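Local coordinates for protein beta-xylosidase (Uncultured organism, PDB 4MLG) that probably hydrolyses xylosides and xylo-oligosaccharides as a beta-xylosidase of glycosyl hydrolase family 43, at residues A[81-93]-A[135-147]. Residues are numbered along the deposited sequence; the frame is centred on the assembly and turned at random.
Sequences RQLWDSDVAFRNG and MDPCIWPDKDGEY. With CA (calcium ion), chain M.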
ATOM      1  N   ARG A  81       0.114  11.858  -4.838  1.00 53.58           N
ATOM      2  CA  ARG A  81       0.322  13.266  -4.510  1.00 52.11           C
ATOM      3  C   ARG A  81       1.349  13.465  -3.397  1.00 52.28           C
ATOM      4  O   ARG A  81       1.678  12.530  -2.664  1.00 51.45           O
ATOM      5  CB  ARG A  81      -1.002  13.930  -4.120  1.00 50.09           C
ATOM      6  CG  ARG A  81      -1.710  13.273  -2.947  1.00 47.52           C
ATOM      7  CD  ARG A  81      -3.114  13.827  -2.785  1.00 45.93           C
ATOM      8  NE  ARG A  81      -3.835  13.197  -1.684  1.00 44.29           N
ATOM      9  CZ  ARG A  81      -3.965  13.732  -0.476  1.00 42.92           C
ATOM     10  NH1 ARG A  81      -3.421  14.912  -0.210  1.00 42.12           N
ATOM     11  NH2 ARG A  81      -4.642  13.091   0.468  1.00 42.23           N
ATOM     12  N   GLN A  82       1.859  14.692  -3.304  1.00 52.02           N
ATOM     13  CA  GLN A  82       2.721  15.134  -2.205  1.00 49.04           C
ATOM     14  C   GLN A  82       4.118  14.505  -2.174  1.00 48.97           C
ATOM     15  O   GLN A  82       4.318  13.439  -1.591  1.00 48.16           O
ATOM     16  CB  GLN A  82       2.012  14.960  -0.856  1.00 47.12           C
ATOM     17  CG  GLN A  82       0.756  15.810  -0.711  1.00 48.41           C
ATOM     18  CD  GLN A  82      -0.099  15.400   0.471  1.00 49.00           C
ATOM     19  OE1 GLN A  82      -0.559  14.262   0.552  1.00 49.39           O
ATOM     20  NE2 GLN A  82      -0.316  16.327   1.397  1.00 49.35           N
ATOM     21  N   LEU A  83       5.076  15.180  -2.804  1.00 50.43           N
ATOM     22  CA  LEU A  83       6.486  14.813  -2.709  1.00 50.88           C
ATOM     23  C   LEU A  83       7.103  15.468  -1.484  1.00 51.00           C
ATOM     24  O   LEU A  83       7.395  16.664  -1.499  1.00 51.84           O
ATOM     25  CB  LEU A  83       7.251  15.276  -3.948  1.00 52.45           C
ATOM     26  CG  LEU A  83       7.295  14.354  -5.162  1.00 55.40           C
ATOM     27  CD1 LEU A  83       8.140  14.979  -6.261  1.00 56.60           C
ATOM     28  CD2 LEU A  83       7.842  12.992  -4.770  1.00 56.29           C
ATOM     29  N   TRP A  84       7.310  14.692  -0.427  1.00 50.63           N
ATOM     30  CA  TRP A  84       7.840  15.246   0.813  1.00 51.88           C
ATOM     31  C   TRP A  84       9.363  15.113   0.913  1.00 53.09           C
ATOM     32  O   TRP A  84      10.044  14.981  -0.104  1.00 54.41           O
ATOM     33  CB  TRP A  84       7.118  14.649   2.028  1.00 52.16           C
ATOM     34  CG  TRP A  84       5.708  15.173   2.188  1.00 52.31           C
ATOM     35  CD1 TRP A  84       5.031  15.981   1.318  1.00 52.72           C
ATOM     36  CD2 TRP A  84       4.816  14.938   3.288  1.00 52.92           C
ATOM     37  NE1 TRP A  84       3.776  16.259   1.804  1.00 53.47           N
ATOM     38  CE2 TRP A  84       3.619  15.631   3.011  1.00 53.81           C
ATOM     39  CE3 TRP A  84       4.911  14.208   4.476  1.00 53.86           C
ATOM     40  CZ2 TRP A  84       2.526  15.614   3.880  1.00 54.14           C
ATOM     41  CZ3 TRP A  84       3.825  14.193   5.337  1.00 54.40           C
ATOM     42  CH2 TRP A  84       2.650  14.891   5.034  1.00 54.18           C
ATOM     43  N   ASP A  85       9.891  15.161   2.134  1.00 53.04           N
ATOM     44  CA  ASP A  85      11.338  15.184   2.361  1.00 52.76           C
ATOM     45  C   ASP A  85      12.073  13.972   1.790  1.00 52.86           C
ATOM     46  O   ASP A  85      11.836  12.844   2.210  1.00 52.23           O
ATOM     47  CB  ASP A  85      11.636  15.301   3.857  1.00 51.81           C
ATOM     48  CG  ASP A  85      13.116  15.188   4.170  1.00 49.83           C
ATOM     49  OD1 ASP A  85      13.931  15.786   3.438  1.00 48.87           O
ATOM     50  OD2 ASP A  85      13.462  14.499   5.150  1.00 49.36           O
ATOM     51  N   SER A  86      12.981  14.220   0.850  1.00 53.60           N
ATOM     52  CA  SER A  86      13.751  13.155   0.211  1.00 53.80           C
ATOM     53  C   SER A  86      15.208  13.134   0.677  1.00 54.03           C
ATOM     54  O   SER A  86      15.642  14.006   1.430  1.00 53.85           O
ATOM     55  CB  SER A  86      13.705  13.313  -1.308  1.00 54.15           C
ATOM     56  OG  SER A  86      14.237  14.567  -1.701  1.00 54.12           O
ATOM     57  N   ASP A  87      15.957  12.133   0.221  1.00 59.69           N
ATOM     58  CA  ASP A  87      17.383  12.027   0.525  1.00 59.79           C
ATOM     59  C   ASP A  87      18.111  11.276  -0.591  1.00 59.73           C
ATOM     60  O   ASP A  87      17.502  10.490  -1.320  1.00 58.80           O
ATOM     61  CB  ASP A  87      17.603  11.342   1.879  1.00 59.66           C
ATOM     62  CG  ASP A  87      19.039  11.451   2.366  1.00 61.84           C
ATOM     63  OD1 ASP A  87      19.801  12.263   1.800  1.00 63.17           O
ATOM     64  OD2 ASP A  87      19.405  10.734   3.323  1.00 62.28           O
ATOM     65  N   VAL A  88      19.413  11.523  -0.722  1.00 60.35           N
ATOM     66  CA  VAL A  88      20.199  10.964  -1.819  1.00 61.43           C
ATOM     67  C   VAL A  88      21.429  10.215  -1.306  1.00 62.86           C
ATOM     68  O   VAL A  88      22.055  10.633  -0.333  1.00 63.49           O
ATOM     69  CB  VAL A  88      20.637  12.075  -2.802  1.00 62.08           C
ATOM     70  CG1 VAL A  88      21.484  11.507  -3.933  1.00 63.22           C
ATOM     71  CG2 VAL A  88      19.423  12.799  -3.361  1.00 61.45           C
ATOM     72  N   ALA A  89      21.765   9.103  -1.955  1.00 62.97           N
ATOM     73  CA  ALA A  89      22.961   8.340  -1.612  1.00 62.94           C
ATOM     74  C   ALA A  89      23.749   7.956  -2.858  1.00 64.02           C
ATOM     75  O   ALA A  89      23.172   7.701  -3.915  1.00 64.55           O
ATOM     76  CB  ALA A  89      22.588   7.101  -0.827  1.00 62.01           C
ATOM     77  N   PHE A  90      25.070   7.909  -2.728  1.00 65.19           N
ATOM     78  CA  PHE A  90      25.937   7.538  -3.841  1.00 66.48           C
ATOM     79  C   PHE A  90      26.484   6.125  -3.671  1.00 67.28           C
ATOM     80  O   PHE A  90      27.173   5.830  -2.693  1.00 68.24           O
ATOM     81  CB  PHE A  90      27.089   8.535  -3.980  1.00 67.35           C
ATOM     82  CG  PHE A  90      28.060   8.190  -5.072  1.00 69.01           C
ATOM     83  CD1 PHE A  90      27.699   8.318  -6.403  1.00 69.81           C
ATOM     84  CD2 PHE A  90      29.333   7.738  -4.768  1.00 70.93           C
ATOM     85  CE1 PHE A  90      28.591   8.002  -7.413  1.00 71.75           C
ATOM     86  CE2 PHE A  90      30.230   7.418  -5.773  1.00 73.13           C
ATOM     87  CZ  PHE A  90      29.857   7.552  -7.098  1.00 73.30           C
ATOM     88  N   ARG A  91      26.171   5.255  -4.625  1.00 67.09           N
ATOM     89  CA  ARG A  91      26.658   3.881  -4.603  1.00 68.24           C
ATOM     90  C   ARG A  91      26.701   3.304  -6.014  1.00 71.11           C
ATOM     91  O   ARG A  91      25.853   3.626  -6.850  1.00 70.53           O
ATOM     92  CB  ARG A  91      25.776   3.013  -3.701  1.00 65.28           C
ATOM     93  CG  ARG A  91      26.324   1.616  -3.444  1.00 64.57           C
ATOM     94  CD  ARG A  91      25.432   0.839  -2.487  1.00 62.42           C
ATOM     95  NE  ARG A  91      26.042  -0.414  -2.050  1.00 62.85           N
ATOM     96  CZ  ARG A  91      25.517  -1.220  -1.132  1.00 62.13           C
ATOM     97  NH1 ARG A  91      24.369  -0.904  -0.549  1.00 60.44           N
ATOM     98  NH2 ARG A  91      26.139  -2.342  -0.795  1.00 63.60           N
ATOM     99  N   ASN A  92      27.700   2.460  -6.271  1.00 73.61           N
ATOM    100  CA  ASN A  92      27.860   1.797  -7.563  1.00 75.73           C
ATOM    101  C   ASN A  92      28.036   2.779  -8.718  1.00 75.82           C
ATOM    102  O   ASN A  92      27.649   2.491  -9.850  1.00 75.16           O
ATOM    103  CB  ASN A  92      26.681   0.859  -7.844  1.00 77.18           C
ATOM    104  CG  ASN A  92      26.414  -0.099  -6.702  1.00 79.51           C
ATOM    105  OD1 ASN A  92      27.339  -0.682  -6.135  1.00 81.17           O
ATOM    106  ND2 ASN A  92      25.144  -0.264  -6.352  1.00 78.47           N
ATOM    107  N   GLY A  93      28.615   3.939  -8.424  1.00 76.34           N
ATOM    108  CA  GLY A  93      28.838   4.958  -9.433  1.00 78.05           C
ATOM    109  C   GLY A  93      27.578   5.711  -9.820  1.00 76.54           C
ATOM    110  O   GLY A  93      27.586   6.501 -10.764  1.00 78.17           O
ATOM    111  N   MET A 135       7.203   8.119   5.751  1.00 54.73           N
ATOM    112  CA  MET A 135       7.968   9.102   4.988  1.00 56.14           C
ATOM    113  C   MET A 135       9.258   9.562   5.669  1.00 57.76           C
ATOM    114  O   MET A 135       9.758   8.910   6.589  1.00 57.53           O
ATOM    115  CB  MET A 135       7.083  10.309   4.672  1.00 55.97           C
ATOM    116  CG  MET A 135       6.076  10.626   5.761  1.00 56.48           C
ATOM    117  SD  MET A 135       6.831  11.114   7.326  1.00 56.03           S
ATOM    118  CE  MET A 135       6.754  12.898   7.195  1.00 52.16           C
ATOM    119  N   ASP A 136       9.779  10.697   5.205  1.00 58.57           N
ATOM    120  CA  ASP A 136      11.040  11.266   5.689  1.00 60.35           C
ATOM    121  C   ASP A 136      12.200  10.268   5.756  1.00 61.10           C
ATOM    122  O   ASP A 136      12.732  10.009   6.834  1.00 62.83           O
ATOM    123  CB  ASP A 136      10.847  11.936   7.052  1.00 61.64           C
ATOM    124  CG  ASP A 136      10.161  13.285   6.948  1.00 62.76           C
ATOM    125  OD1 ASP A 136       9.643  13.606   5.858  1.00 63.28           O
ATOM    126  OD2 ASP A 136      10.130  14.020   7.958  1.00 63.83           O
ATOM    127  N   PRO A 137      12.601   9.711   4.602  1.00 59.06           N
ATOM    128  CA  PRO A 137      13.703   8.748   4.612  1.00 56.41           C
ATOM    129  C   PRO A 137      15.058   9.431   4.728  1.00 54.78           C
ATOM    130  O   PRO A 137      15.237  10.551   4.245  1.00 55.26           O
ATOM    131  CB  PRO A 137      13.581   8.077   3.244  1.00 56.65           C
ATOM    132  CG  PRO A 137      13.011   9.134   2.377  1.00 57.81           C
ATOM    133  CD  PRO A 137      12.055   9.901   3.247  1.00 58.58           C
ATOM    134  N   CYS A 138      15.996   8.751   5.377  1.00 52.21           N
ATOM    135  CA  CYS A 138      17.377   9.207   5.469  1.00 49.57           C
ATOM    136  C   CYS A 138      18.297   8.045   5.118  1.00 48.90           C
ATOM    137  O   CYS A 138      18.216   6.981   5.728  1.00 47.84           O
ATOM    138  CB  CYS A 138      17.680   9.706   6.882  1.00 47.61           C
ATOM    139  SG  CYS A 138      19.440   9.901   7.249  1.00 81.08           S
ATOM    140  N   ILE A 139      19.167   8.239   4.133  1.00 48.46           N
ATOM    141  CA  ILE A 139      20.042   7.160   3.691  1.00 50.22           C
ATOM    142  C   ILE A 139      21.466   7.352   4.196  1.00 51.90           C
ATOM    143  O   ILE A 139      22.140   8.317   3.835  1.00 52.32           O
ATOM    144  CB  ILE A 139      20.057   7.026   2.163  1.00 51.53           C
ATOM    145  CG1 ILE A 139      18.643   7.190   1.603  1.00 50.17           C
ATOM    146  CG2 ILE A 139      20.642   5.682   1.763  1.00 52.72           C
ATOM    147  CD1 ILE A 139      17.675   6.126   2.071  1.00 49.24           C
ATOM    148  N   TRP A 140      21.920   6.415   5.024  1.00 51.77           N
ATOM    149  CA  TRP A 140      23.212   6.535   5.688  1.00 53.22           C
ATOM    150  C   TRP A 140      24.239   5.508   5.210  1.00 54.73           C
ATOM    151  O   TRP A 140      24.076   4.307   5.433  1.00 55.04           O
ATOM    152  CB  TRP A 140      23.029   6.436   7.203  1.00 53.45           C
ATOM    153  CG  TRP A 140      24.310   6.286   7.956  1.00 54.94           C
ATOM    154  CD1 TRP A 140      24.704   5.209   8.695  1.00 56.60           C
ATOM    155  CD2 TRP A 140      25.372   7.242   8.039  1.00 57.09           C
ATOM    156  NE1 TRP A 140      25.946   5.438   9.238  1.00 59.50           N
ATOM    157  CE2 TRP A 140      26.378   6.679   8.850  1.00 59.51           C
ATOM    158  CE3 TRP A 140      25.570   8.521   7.508  1.00 57.73           C
ATOM    159  CZ2 TRP A 140      27.564   7.351   9.141  1.00 60.56           C
ATOM    160  CZ3 TRP A 140      26.748   9.185   7.799  1.00 59.38           C
ATOM    161  CH2 TRP A 140      27.730   8.600   8.608  1.00 60.51           C
ATOM    162  N   PRO A 141      25.302   5.985   4.546  1.00 55.63           N
ATOM    163  CA  PRO A 141      26.415   5.131   4.117  1.00 57.16           C
ATOM    164  C   PRO A 141      27.314   4.784   5.298  1.00 58.83           C
ATOM    165  O   PRO A 141      28.281   5.500   5.563  1.00 58.70           O
ATOM    166  CB  PRO A 141      27.180   6.017   3.123  1.00 57.61           C
ATOM    167  CG  PRO A 141      26.258   7.167   2.809  1.00 56.44           C
ATOM    168  CD  PRO A 141      25.444   7.360   4.043  1.00 55.72           C
ATOM    169  N   ASP A 142      26.995   3.700   5.995  1.00 60.80           N
ATOM    170  CA  ASP A 142      27.737   3.304   7.187  1.00 65.02           C
ATOM    171  C   ASP A 142      29.142   2.816   6.843  1.00 67.03           C
ATOM    172  O   ASP A 142      29.427   2.458   5.699  1.00 67.41           O
ATOM    173  CB  ASP A 142      26.974   2.222   7.952  1.00 68.06           C
ATOM    174  CG  ASP A 142      27.529   1.987   9.344  1.00 72.36           C
ATOM    175  OD1 ASP A 142      27.020   2.611  10.298  1.00 72.97           O
ATOM    176  OD2 ASP A 142      28.474   1.182   9.483  1.00 74.41           O
ATOM    177  N   LYS A 143      30.012   2.800   7.848  1.00 67.96           N
ATOM    178  CA  LYS A 143      31.399   2.388   7.673  1.00 68.16           C
ATOM    179  C   LYS A 143      31.547   0.895   7.377  1.00 67.24           C
ATOM    180  O   LYS A 143      32.605   0.453   6.928  1.00 67.37           O
ATOM    181  CB  LYS A 143      32.217   2.756   8.913  1.00 68.25           C
ATOM    182  CG  LYS A 143      31.654   2.197  10.210  1.00 67.84           C
ATOM    183  CD  LYS A 143      32.522   2.581  11.397  1.00 69.98           C
ATOM    184  CE  LYS A 143      31.974   2.011  12.698  1.00 70.29           C
ATOM    185  NZ  LYS A 143      32.835   2.356  13.865  1.00 72.25           N
ATOM    186  N   ASP A 144      30.493   0.122   7.623  1.00 66.13           N
ATOM    187  CA  ASP A 144      30.543  -1.319   7.379  1.00 66.92           C
ATOM    188  C   ASP A 144      30.421  -1.662   5.895  1.00 67.12           C
ATOM    189  O   ASP A 144      30.532  -2.824   5.508  1.00 68.19           O
ATOM    190  CB  ASP A 144      29.478  -2.062   8.197  1.00 66.36           C
ATOM    191  CG  ASP A 144      28.069  -1.563   7.928  1.00 65.98           C
ATOM    192  OD1 ASP A 144      27.871  -0.776   6.979  1.00 65.76           O
ATOM    193  OD2 ASP A 144      27.151  -1.971   8.671  1.00 65.32           O
ATOM    194  N   GLY A 145      30.189  -0.645   5.071  1.00 66.99           N
ATOM    195  CA  GLY A 145      30.072  -0.835   3.638  1.00 68.62           C
ATOM    196  C   GLY A 145      28.631  -0.882   3.168  1.00 67.72           C
ATOM    197  O   GLY A 145      28.356  -0.772   1.973  1.00 67.35           O
ATOM    198  N   GLU A 146      27.710  -1.044   4.112  1.00 67.23           N
ATOM    199  CA  GLU A 146      26.289  -1.121   3.786  1.00 67.00           C
ATOM    200  C   GLU A 146      25.628   0.254   3.821  1.00 65.97           C
ATOM    201  O   GLU A 146      26.194   1.214   4.345  1.00 66.61           O
ATOM    202  CB  GLU A 146      25.571  -2.070   4.748  1.00 68.08           C
ATOM    203  CG  GLU A 146      26.170  -3.468   4.821  1.00 71.04           C
ATOM    204  CD  GLU A 146      25.943  -4.280   3.558  1.00 73.52           C
ATOM    205  OE1 GLU A 146      25.076  -3.900   2.742  1.00 73.67           O
ATOM    206  OE2 GLU A 146      26.636  -5.304   3.383  1.00 75.34           O
ATOM    207  N   TYR A 147      24.428   0.342   3.256  1.00 63.79           N
ATOM    208  CA  TYR A 147      23.658   1.581   3.263  1.00 61.12           C
ATOM    209  C   TYR A 147      22.345   1.375   4.012  1.00 59.53           C
ATOM    210  O   TYR A 147      21.585   0.458   3.705  1.00 58.76           O
ATOM    211  CB  TYR A 147      23.383   2.054   1.832  1.00 59.81           C
ATOM    212  CG  TYR A 147      24.575   2.681   1.139  1.00 59.88           C
ATOM    213  CD1 TYR A 147      24.558   4.017   0.759  1.00 58.25           C
ATOM    214  CD2 TYR A 147      25.718   1.938   0.867  1.00 61.58           C
ATOM    215  CE1 TYR A 147      25.643   4.595   0.125  1.00 59.39           C
ATOM    216  CE2 TYR A 147      26.809   2.507   0.236  1.00 62.66           C
ATOM    217  CZ  TYR A 147      26.765   3.835  -0.135  1.00 62.39           C
ATOM    218  OH  TYR A 147      27.849   4.403  -0.764  1.00 64.84           O
TER
HETATM  219 CA    CA M 401      15.645  14.701   6.000  1.00 62.49          CA
HETATM  220  O   HOH W   1      23.646   9.056   1.687  1.00 38.29           O
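Arg91 lies flat over one face of the Tyr147 ring, its CD 3.9 Å from the ring centroid in a CH-pi contact; Pro141 CA sits over the opposite face. Guanidinium and ring planes are only 18° apart, arginine chain and tyrosine ring running antiparallel, one alongside the other. Arg91 gets there with CG anti to the backbone N (chi1 -171°) and an extended chain to NE. Gly145 O lies over the same guanidinium face as Tyr147 CD2, while Glu146 OE1 is at the edge, 4.0 Å from Arg91 NH2, beyond a salt bridge. Ala89 CB meets the edge of the tyrosine ring, and Tyr147 OH donates a hydrogen bond to Phe90 O; its 2.5 Å is suspiciously short at this resolution and no measure of strength. A leucine in place of Tyr147 would probably leave Phe90 O without this donor and the Arg91 chain without a flat surface. Met135 CE reaches the Trp84 edge, 3.5 Å from CE3, while Trp84 NE1 is hydrogen-bonded to Phe46 O.

Ile139 N donates to Asp87 OD2 at 2.6 Å and 166°, on the anti side, somewhat out of the carboxylate plane; Asp87 OD1 is hydrogen-bonded to His19 NE2. Ala89 CB packs 3.5 Å from Ile139 CG2, and one water donates to both Val88 O and Ile139 O. Asp85 OD2 binds the calcium ion at 2.4 Å, as does His274; Asp136 OD2 accepts a hydrogen bond from Ala224 N, its carboxylate nearly perpendicular to that of Asp85.

Strands 87-91 and 138-141 run roughly parallel, their axes 6.2 Å apart at closest approach, without direct backbone hydrogen bonds. Strand 81-91 pairs instead with 94-102, and 138-141 with 147-151, consistent with innermost strands of consecutive blades in the family's five-bladed beta-propeller, side by side around the central calcium.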